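Local coordinates for multicopper oxidase (Uncultured bacterium, PDB 4E9X), which probably oxidises small substrates at a type 1 copper and passes the electrons to a trinuclear copper cluster where dioxygen is reduced, at residues V136-I141 with K185-K190; A202-G207 with I250-V255. All coordinates share one frame; numbering follows the deposited sequence.

Both contacts belong to the second cupredoxin-like half of the chain, and each pairs neighbouring strands within one sheet, a different sheet in each case. Interaction 1 is a parallel pairing of 136-141 with 185-190. Interaction 2 is an antiparallel pairing of 202-207 with 250-255. Their centres lie about 17 Å apart, and their nearest atoms about 6 Å, without touching. They follow in series along the chain, since strand 187-195 is succeeded by strand 201-205. Strands 138-147 and 187-195 also send side chains against M203 and F251 of interaction 2. Only interaction 2 holds copper ligands: four histidines that face a neighbouring subunit. Interaction 1 is structural pairing outside the copper site.

Interaction 1 (V136-I141 with K185-K190)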
ATOM      1  N   VAL A 136     -22.449   8.340  17.039  1.00 14.77           N
ATOM      2  CA  VAL A 136     -21.099   8.361  17.582  1.00 13.13           C
ATOM      3  C   VAL A 136     -21.062   9.002  18.976  1.00 12.53           C
ATOM      4  O   VAL A 136     -21.653  10.070  19.199  1.00 15.57           O
ATOM      5  CB  VAL A 136     -20.187   9.128  16.616  1.00 12.77           C
ATOM      6  CG1 VAL A 136     -18.816   9.376  17.233  1.00 12.82           C
ATOM      7  CG2 VAL A 136     -20.067   8.337  15.315  1.00 15.71           C
ATOM      8  N   THR A 137     -20.350   8.355  19.892  1.00 10.79           N
ATOM      9  CA  THR A 137     -20.197   8.846  21.258  1.00 11.34           C
ATOM     10  C   THR A 137     -18.755   9.247  21.539  1.00 11.30           C
ATOM     11  O   THR A 137     -18.487   9.920  22.535  1.00 13.69           O
ATOM     12  CB  THR A 137     -20.643   7.820  22.304  1.00 11.80           C
ATOM     13  OG1 THR A 137     -19.795   6.691  22.146  1.00 11.74           O
ATOM     14  CG2 THR A 137     -22.107   7.406  22.062  1.00 19.74           C
ATOM     15  N   LYS A 138     -17.835   8.908  20.645  1.00 10.68           N
ATOM     16  CA  LYS A 138     -16.432   9.272  20.863  1.00  9.99           C
ATOM     17  C   LYS A 138     -15.756   9.386  19.499  1.00  9.13           C
ATOM     18  O   LYS A 138     -15.944   8.478  18.685  1.00 11.09           O
ATOM     19  CB  LYS A 138     -15.740   8.188  21.675  1.00 11.70           C
ATOM     20  CG  LYS A 138     -14.334   8.610  22.149  1.00 13.12           C
ATOM     21  CD  LYS A 138     -13.621   7.411  22.757  1.00 15.52           C
ATOM     22  CE  LYS A 138     -14.371   6.793  23.952  1.00 18.86           C
ATOM     23  NZ  LYS A 138     -14.616   7.861  24.965  1.00 21.96           N
ATOM     24  N   ASP A 139     -15.039  10.467  19.284  1.00  9.13           N
ATOM     25  CA  ASP A 139     -14.348  10.770  18.022  1.00  9.09           C
ATOM     26  C   ASP A 139     -12.881  10.784  18.316  1.00  8.17           C
ATOM     27  O   ASP A 139     -12.482  11.365  19.339  1.00 10.03           O
ATOM     28  CB  ASP A 139     -14.930  12.101  17.498  1.00  9.68           C
ATOM     29  CG  ASP A 139     -14.639  12.419  16.058  1.00  9.94           C
ATOM     30  OD1 ASP A 139     -13.903  11.703  15.364  1.00 10.60           O
ATOM     31  OD2 ASP A 139     -15.197  13.458  15.611  1.00 12.93           O
ATOM     32  N   VAL A 140     -12.087  10.117  17.492  1.00  7.96           N
ATOM     33  CA  VAL A 140     -10.693   9.789  17.755  1.00  7.90           C
ATOM     34  C   VAL A 140      -9.849  10.108  16.529  1.00  7.90           C
ATOM     35  O   VAL A 140     -10.134   9.625  15.450  1.00  9.55           O
ATOM     36  CB  VAL A 140     -10.610   8.268  18.047  1.00  8.17           C
ATOM     37  CG1 VAL A 140      -9.188   7.735  18.217  1.00  9.03           C
ATOM     38  CG2 VAL A 140     -11.462   7.934  19.300  1.00  9.96           C
ATOM     39  N   ILE A 141      -8.791  10.880  16.743  1.00  7.05           N
ATOM     40  CA  ILE A 141      -7.829  11.209  15.669  1.00  6.98           C
ATOM     41  C   ILE A 141      -6.569  10.438  15.889  1.00  6.79           C
ATOM     42  O   ILE A 141      -5.978  10.516  16.977  1.00  7.32           O
ATOM     43  CB  ILE A 141      -7.584  12.731  15.661  1.00  7.58           C
ATOM     44  CG1 ILE A 141      -8.791  13.449  14.991  1.00  7.58           C
ATOM     45  CG2 ILE A 141      -6.263  13.120  14.975  1.00  7.53           C
ATOM     46  CD1 ILE A 141      -8.817  14.954  15.166  1.00  8.72           C
ATOM     47  N   LYS A 185     -18.775  -0.136  27.362  1.00  9.85           N
ATOM     48  CA  LYS A 185     -19.673  -0.919  26.518  1.00 10.02           C
ATOM     49  C   LYS A 185     -20.820  -0.081  26.016  1.00  9.61           C
ATOM     50  O   LYS A 185     -21.417   0.650  26.826  1.00 11.72           O
ATOM     51  CB  LYS A 185     -20.195  -2.158  27.297  1.00 11.96           C
ATOM     52  CG  LYS A 185     -20.893  -3.125  26.321  1.00 14.62           C
ATOM     53  CD  LYS A 185     -21.532  -4.284  27.084  1.00 18.81           C
ATOM     54  CE  LYS A 185     -22.107  -5.302  26.085  1.00 22.12           C
ATOM     55  NZ  LYS A 185     -22.855  -6.379  26.806  1.00 33.33           N
ATOM     56  N   GLY A 186     -21.111  -0.140  24.726  1.00 10.77           N
ATOM     57  CA  GLY A 186     -22.219   0.613  24.097  1.00 11.10           C
ATOM     58  C   GLY A 186     -21.691   1.864  23.412  1.00 10.60           C
ATOM     59  O   GLY A 186     -22.411   2.499  22.671  1.00 12.42           O
ATOM     60  N   ASP A 187     -20.415   2.252  23.672  1.00  9.92           N
ATOM     61  CA  ASP A 187     -19.846   3.367  22.909  1.00  9.24           C
ATOM     62  C   ASP A 187     -19.866   3.046  21.424  1.00  8.74           C
ATOM     63  O   ASP A 187     -19.817   1.901  20.998  1.00  9.61           O
ATOM     64  CB  ASP A 187     -18.406   3.646  23.358  1.00  9.51           C
ATOM     65  CG  ASP A 187     -18.285   4.682  24.457  1.00 12.76           C
ATOM     66  OD1 ASP A 187     -19.112   5.633  24.537  1.00 18.72           O
ATOM     67  OD2 ASP A 187     -17.316   4.583  25.260  1.00 12.32           O
ATOM     68  N   VAL A 188     -19.928   4.127  20.633  1.00  9.25           N
ATOM     69  CA  VAL A 188     -19.827   4.047  19.164  1.00  9.21           C
ATOM     70  C   VAL A 188     -18.696   4.982  18.808  1.00  8.89           C
ATOM     71  O   VAL A 188     -18.786   6.205  19.003  1.00 10.58           O
ATOM     72  CB  VAL A 188     -21.147   4.501  18.519  1.00  9.80           C
ATOM     73  CG1 VAL A 188     -21.008   4.450  16.971  1.00 12.58           C
ATOM     74  CG2 VAL A 188     -22.270   3.624  19.007  1.00 12.63           C
ATOM     75  N   VAL A 189     -17.602   4.384  18.321  1.00  8.66           N
ATOM     76  CA  VAL A 189     -16.321   5.125  18.243  1.00  8.35           C
ATOM     77  C   VAL A 189     -16.025   5.430  16.764  1.00  7.84           C
ATOM     78  O   VAL A 189     -15.943   4.514  15.966  1.00  8.40           O
ATOM     79  CB  VAL A 189     -15.192   4.329  18.867  1.00  8.23           C
ATOM     80  CG1 VAL A 189     -13.903   5.168  18.905  1.00 10.02           C
ATOM     81  CG2 VAL A 189     -15.548   3.870  20.297  1.00 10.72           C
ATOM     82  N   LYS A 190     -15.842   6.721  16.461  1.00  8.21           N
ATOM     83  CA  LYS A 190     -15.389   7.098  15.108  1.00  8.07           C
ATOM     84  C   LYS A 190     -13.878   7.263  15.211  1.00  7.92           C
ATOM     85  O   LYS A 190     -13.429   8.043  16.070  1.00  8.63           O
ATOM     86  CB  LYS A 190     -16.101   8.387  14.688  1.00  9.30           C
ATOM     87  CG  LYS A 190     -15.545   8.947  13.360  1.00  9.57           C
ATOM     88  CD  LYS A 190     -16.376  10.175  12.945  1.00 11.41           C
ATOM     89  CE  LYS A 190     -16.053  10.726  11.610  1.00 11.83           C
ATOM     90  NZ  LYS A 190     -16.542   9.908  10.460  1.00 10.54           N
TER
HETATM   91  O   HOH W   1     -16.093   6.376  26.911  1.00 19.16           O
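T137 and D187 meet at one end of a parallel pairing in a cupredoxin-like β-sheet, between strands 138-147 and 187-195. T137 OG1 gives its proton to D187 OD1 at 2.7 Å, from above the carboxylate plane. The same oxygen accepts from V188 N at 3.0 Å. One hydroxyl thus serves a side chain and a backbone amide. It does so because OG1 sits between the backbone N and the carbonyl carbon (chi1 62°), which puts it within reach of both D187 OD1 and V188 N. T137 N in turn donates to V188 O at 2.8 Å, in the carbonyl plane. K138 N adds a weak bond to the same oxygen.

Further on, the parallel pattern follows. K190 N bonds to K138 O at 2.8 Å, and V140 N bonds to K190 O at 2.9 Å. The charged ends are met separately. D139 OD1 lies beside the aliphatic part of K190, but its salt bridge is to R192. K190 NZ pairs with D238 and E133, and D187 OD2 takes a bond from K184 N.

Apolar contacts fill in around the polar ones. V136 CG1 packs on K190 CB, and V140 CG2 meets V189 CG1 at 3.7 Å. V188 rests on I240 of strand 236-243, which continues the sheet beyond 187-195.

The K138 chain bends at its last two torsions, which leaves NZ 4.3 Å from D187 OD2, too far for a salt bridge. A water closes the gap: it accepts from K138 NZ and donates to D187 OD2 at 2.7 Å.

Interaction 2 (A202-G207 with I250-V255); sequences AMHSHG and IFHDHV. With CU (copper (II) ion), chain G; CU (copper (II) ion), chain F; CU (copper (II) ion), chain S.
H206 and H252 bind one copper ion together, through H206 NE2 at 1.9 Å and H252 NE2 at 2.0 Å. Their rings meet rim to rim. H204 NE2 binds a second copper at 1.8 Å, and H254 NE2 a third at 2.1 Å. These four histidines are half of the eight that hold a trinuclear cluster; H60, H62, H104 and H106 of a neighbouring subunit supply the other four.

The H204 ring turns an edge toward H252, offset edge-to-face, planes at 86°. H254 and H204 form a second offset edge-to-face pair. Behind the metals, H252 ND1 donates to D253 O, which lies near its ring plane, and H204 ND1 donates to D227 O. These bonds help fix how both rings are turned.

The strands are antiparallel. H204 and H252 form a hydrogen-bonded pair, with H204 N to H252 O at 2.8 Å, and H254 N bonds to A202 O. D253 OD1 accepts from A202 N and V255 N on opposite faces of its carboxylate, the latter an Asx turn. D253 OD2 bonds to H201 ND1 and H258 ND1. With an alanine in place of D253, both amides are likely to lose this acceptor and H201 its carboxylate mate, leaving the turn that carries H254 less firmly held.

On the other face, S205 CB lies over the F251 ring. M203 and F251 pack on F193 of strand 187-195. Strands 228-231 and 270-275 flank the pair in its sheet.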
ATOM      1  N   ALA A 202      -0.530  -0.309   8.651  1.00  7.10           N
ATOM      2  CA  ALA A 202      -1.637  -1.259   8.487  1.00  7.32           C
ATOM      3  C   ALA A 202      -2.352  -1.345   9.833  1.00  6.95           C
ATOM      4  O   ALA A 202      -1.971  -2.070  10.721  1.00  8.46           O
ATOM      5  CB  ALA A 202      -1.087  -2.598   8.019  1.00  8.70           C
ATOM      6  N   MET A 203      -3.359  -0.523  10.055  1.00  7.96           N
ATOM      7  CA  MET A 203      -3.921  -0.347  11.411  1.00  7.99           C
ATOM      8  C   MET A 203      -4.937  -1.456  11.696  1.00  7.77           C
ATOM      9  O   MET A 203      -5.959  -1.583  11.004  1.00  8.27           O
ATOM     10  CB  MET A 203      -4.593   1.030  11.477  1.00  9.14           C
ATOM     11  CG  MET A 203      -3.595   2.169  11.204  1.00 10.28           C
ATOM     12  SD  MET A 203      -2.106   2.171  12.238  1.00 10.35           S
ATOM     13  CE  MET A 203      -2.749   2.374  13.909  1.00 13.79           C
ATOM     14  N   HIS A 204      -4.637  -2.241  12.710  1.00  8.57           N
ATOM     15  CA  HIS A 204      -5.443  -3.428  13.065  1.00  7.53           C
ATOM     16  C   HIS A 204      -6.040  -3.295  14.472  1.00  7.34           C
ATOM     17  O   HIS A 204      -5.274  -3.104  15.443  1.00  8.67           O
ATOM     18  CB  HIS A 204      -4.550  -4.643  13.017  1.00  9.11           C
ATOM     19  CG  HIS A 204      -5.149  -5.898  13.549  1.00  9.02           C
ATOM     20  ND1 HIS A 204      -6.427  -6.369  13.187  1.00  9.87           N
ATOM     21  CD2 HIS A 204      -4.673  -6.800  14.432  1.00 10.25           C
ATOM     22  CE1 HIS A 204      -6.659  -7.526  13.875  1.00 10.54           C
ATOM     23  NE2 HIS A 204      -5.597  -7.787  14.628  1.00 10.64           N
ATOM     24  N   SER A 205      -7.346  -3.456  14.550  1.00  7.45           N
ATOM     25  CA  SER A 205      -8.032  -3.437  15.851  1.00  7.71           C
ATOM     26  C   SER A 205      -8.278  -4.867  16.332  1.00  7.11           C
ATOM     27  O   SER A 205      -9.060  -5.606  15.728  1.00  9.59           O
ATOM     28  CB  SER A 205      -9.357  -2.718  15.759  1.00  8.92           C
ATOM     29  OG  SER A 205     -10.157  -3.206  14.682  1.00  9.55           O
ATOM     30  N   HIS A 206      -7.693  -5.279  17.456  1.00  8.04           N
ATOM     31  CA  HIS A 206      -8.095  -6.558  18.045  1.00  7.94           C
ATOM     32  C   HIS A 206      -9.533  -6.417  18.597  1.00  7.44           C
ATOM     33  O   HIS A 206      -9.974  -5.324  18.974  1.00  8.22           O
ATOM     34  CB  HIS A 206      -7.160  -6.958  19.187  1.00  8.08           C
ATOM     35  CG  HIS A 206      -5.762  -7.340  18.769  1.00  7.72           C
ATOM     36  ND1 HIS A 206      -5.110  -8.372  19.440  1.00  9.17           N
ATOM     37  CD2 HIS A 206      -4.918  -6.937  17.829  1.00  9.38           C
ATOM     38  CE1 HIS A 206      -3.858  -8.518  18.905  1.00 10.48           C
ATOM     39  NE2 HIS A 206      -3.749  -7.645  17.895  1.00 10.10           N
ATOM     40  N   GLY A 207     -10.200  -7.563  18.637  1.00  7.67           N
ATOM     41  CA  GLY A 207     -11.490  -7.644  19.338  1.00  9.12           C
ATOM     42  C   GLY A 207     -12.673  -7.116  18.589  1.00  8.41           C
ATOM     43  O   GLY A 207     -13.822  -7.206  19.094  1.00  8.93           O
ATOM     44  N   ILE A 250      -5.612  -4.683  22.097  1.00  8.55           N
ATOM     45  CA  ILE A 250      -4.565  -3.844  21.477  1.00  9.09           C
ATOM     46  C   ILE A 250      -5.005  -3.438  20.101  1.00  9.31           C
ATOM     47  O   ILE A 250      -5.802  -4.092  19.423  1.00 10.11           O
ATOM     48  CB  ILE A 250      -3.252  -4.631  21.555  1.00 12.06           C
ATOM     49  CG1 ILE A 250      -1.963  -3.834  21.377  1.00 14.74           C
ATOM     50  CG2 ILE A 250      -3.221  -5.774  20.562  1.00 12.21           C
ATOM     51  CD1 ILE A 250      -0.702  -4.639  21.684  1.00 17.40           C
ATOM     52  N   PHE A 251      -4.453  -2.306  19.624  1.00  9.21           N
ATOM     53  CA  PHE A 251      -4.913  -1.666  18.374  1.00  8.56           C
ATOM     54  C   PHE A 251      -3.612  -1.063  17.849  1.00  9.27           C
ATOM     55  O   PHE A 251      -3.012  -0.221  18.516  1.00 11.97           O
ATOM     56  CB  PHE A 251      -5.975  -0.652  18.752  1.00  9.84           C
ATOM     57  CG  PHE A 251      -6.711   0.129  17.620  1.00 11.82           C
ATOM     58  CD1 PHE A 251      -7.633   1.097  17.956  1.00 15.77           C
ATOM     59  CD2 PHE A 251      -6.504  -0.117  16.252  1.00 13.82           C
ATOM     60  CE1 PHE A 251      -8.362   1.829  17.023  1.00 18.93           C
ATOM     61  CE2 PHE A 251      -7.207   0.646  15.344  1.00 15.95           C
ATOM     62  CZ  PHE A 251      -8.101   1.601  15.682  1.00 17.09           C
ATOM     63  N   HIS A 252      -3.148  -1.522  16.679  1.00  8.41           N
ATOM     64  CA  HIS A 252      -1.749  -1.183  16.351  1.00  8.99           C
ATOM     65  C   HIS A 252      -1.489  -1.294  14.863  1.00  8.00           C
ATOM     66  O   HIS A 252      -2.214  -1.943  14.122  1.00  8.33           O
ATOM     67  CB  HIS A 252      -0.767  -2.106  17.094  1.00 11.12           C
ATOM     68  CG  HIS A 252      -0.937  -3.546  16.713  1.00 12.21           C
ATOM     69  ND1 HIS A 252      -0.213  -4.175  15.684  1.00 13.50           N
ATOM     70  CD2 HIS A 252      -1.747  -4.504  17.188  1.00 12.98           C
ATOM     71  CE1 HIS A 252      -0.645  -5.446  15.634  1.00 14.89           C
ATOM     72  NE2 HIS A 252      -1.562  -5.698  16.529  1.00 13.03           N
ATOM     73  N   ASP A 253      -0.387  -0.679  14.446  1.00  8.53           N
ATOM     74  CA  ASP A 253       0.150  -0.872  13.089  1.00  8.49           C
ATOM     75  C   ASP A 253       0.663  -2.301  13.010  1.00  8.65           C
ATOM     76  O   ASP A 253       1.459  -2.750  13.853  1.00 12.31           O
ATOM     77  CB  ASP A 253       1.229   0.180  12.866  1.00  8.61           C
ATOM     78  CG  ASP A 253       1.854   0.198  11.507  1.00  7.84           C
ATOM     79  OD1 ASP A 253       1.574  -0.672  10.660  1.00  8.54           O
ATOM     80  OD2 ASP A 253       2.674   1.138  11.286  1.00  9.05           O
ATOM     81  N   HIS A 254       0.207  -3.020  11.995  1.00  8.65           N
ATOM     82  CA  HIS A 254       0.591  -4.436  11.816  1.00  8.60           C
ATOM     83  C   HIS A 254       1.839  -4.598  10.989  1.00  9.64           C
ATOM     84  O   HIS A 254       2.304  -5.746  10.752  1.00 11.24           O
ATOM     85  CB  HIS A 254      -0.609  -5.156  11.208  1.00  9.51           C
ATOM     86  CG  HIS A 254      -0.689  -6.625  11.553  1.00  9.81           C
ATOM     87  ND1 HIS A 254       0.220  -7.618  11.173  1.00 11.14           N
ATOM     88  CD2 HIS A 254      -1.627  -7.303  12.248  1.00 10.31           C
ATOM     89  CE1 HIS A 254      -0.182  -8.782  11.636  1.00 11.06           C
ATOM     90  NE2 HIS A 254      -1.317  -8.658  12.318  1.00 11.36           N
ATOM     91  N   VAL A 255       2.429  -3.533  10.444  1.00  8.91           N
ATOM     92  CA  VAL A 255       3.686  -3.665   9.688  1.00  9.88           C
ATOM     93  C   VAL A 255       4.766  -4.049  10.674  1.00 10.91           C
ATOM     94  O   VAL A 255       5.048  -3.276  11.615  1.00 11.81           O
ATOM     95  CB  VAL A 255       4.034  -2.372   8.932  1.00 10.22           C
ATOM     96  CG1 VAL A 255       5.409  -2.473   8.300  1.00 13.21           C
ATOM     97  CG2 VAL A 255       2.907  -2.056   7.903  1.00 10.94           C
TER
HETATM   98 CU    CU G1404      -5.258  -9.262  15.638  0.65 13.59          CU
HETATM   99 CU    CU F1403      -1.964  -7.530  17.156  0.80 12.83          CU
HETATM  100 CU    CU S3404      -2.399 -10.216  13.158  0.80  9.88          CU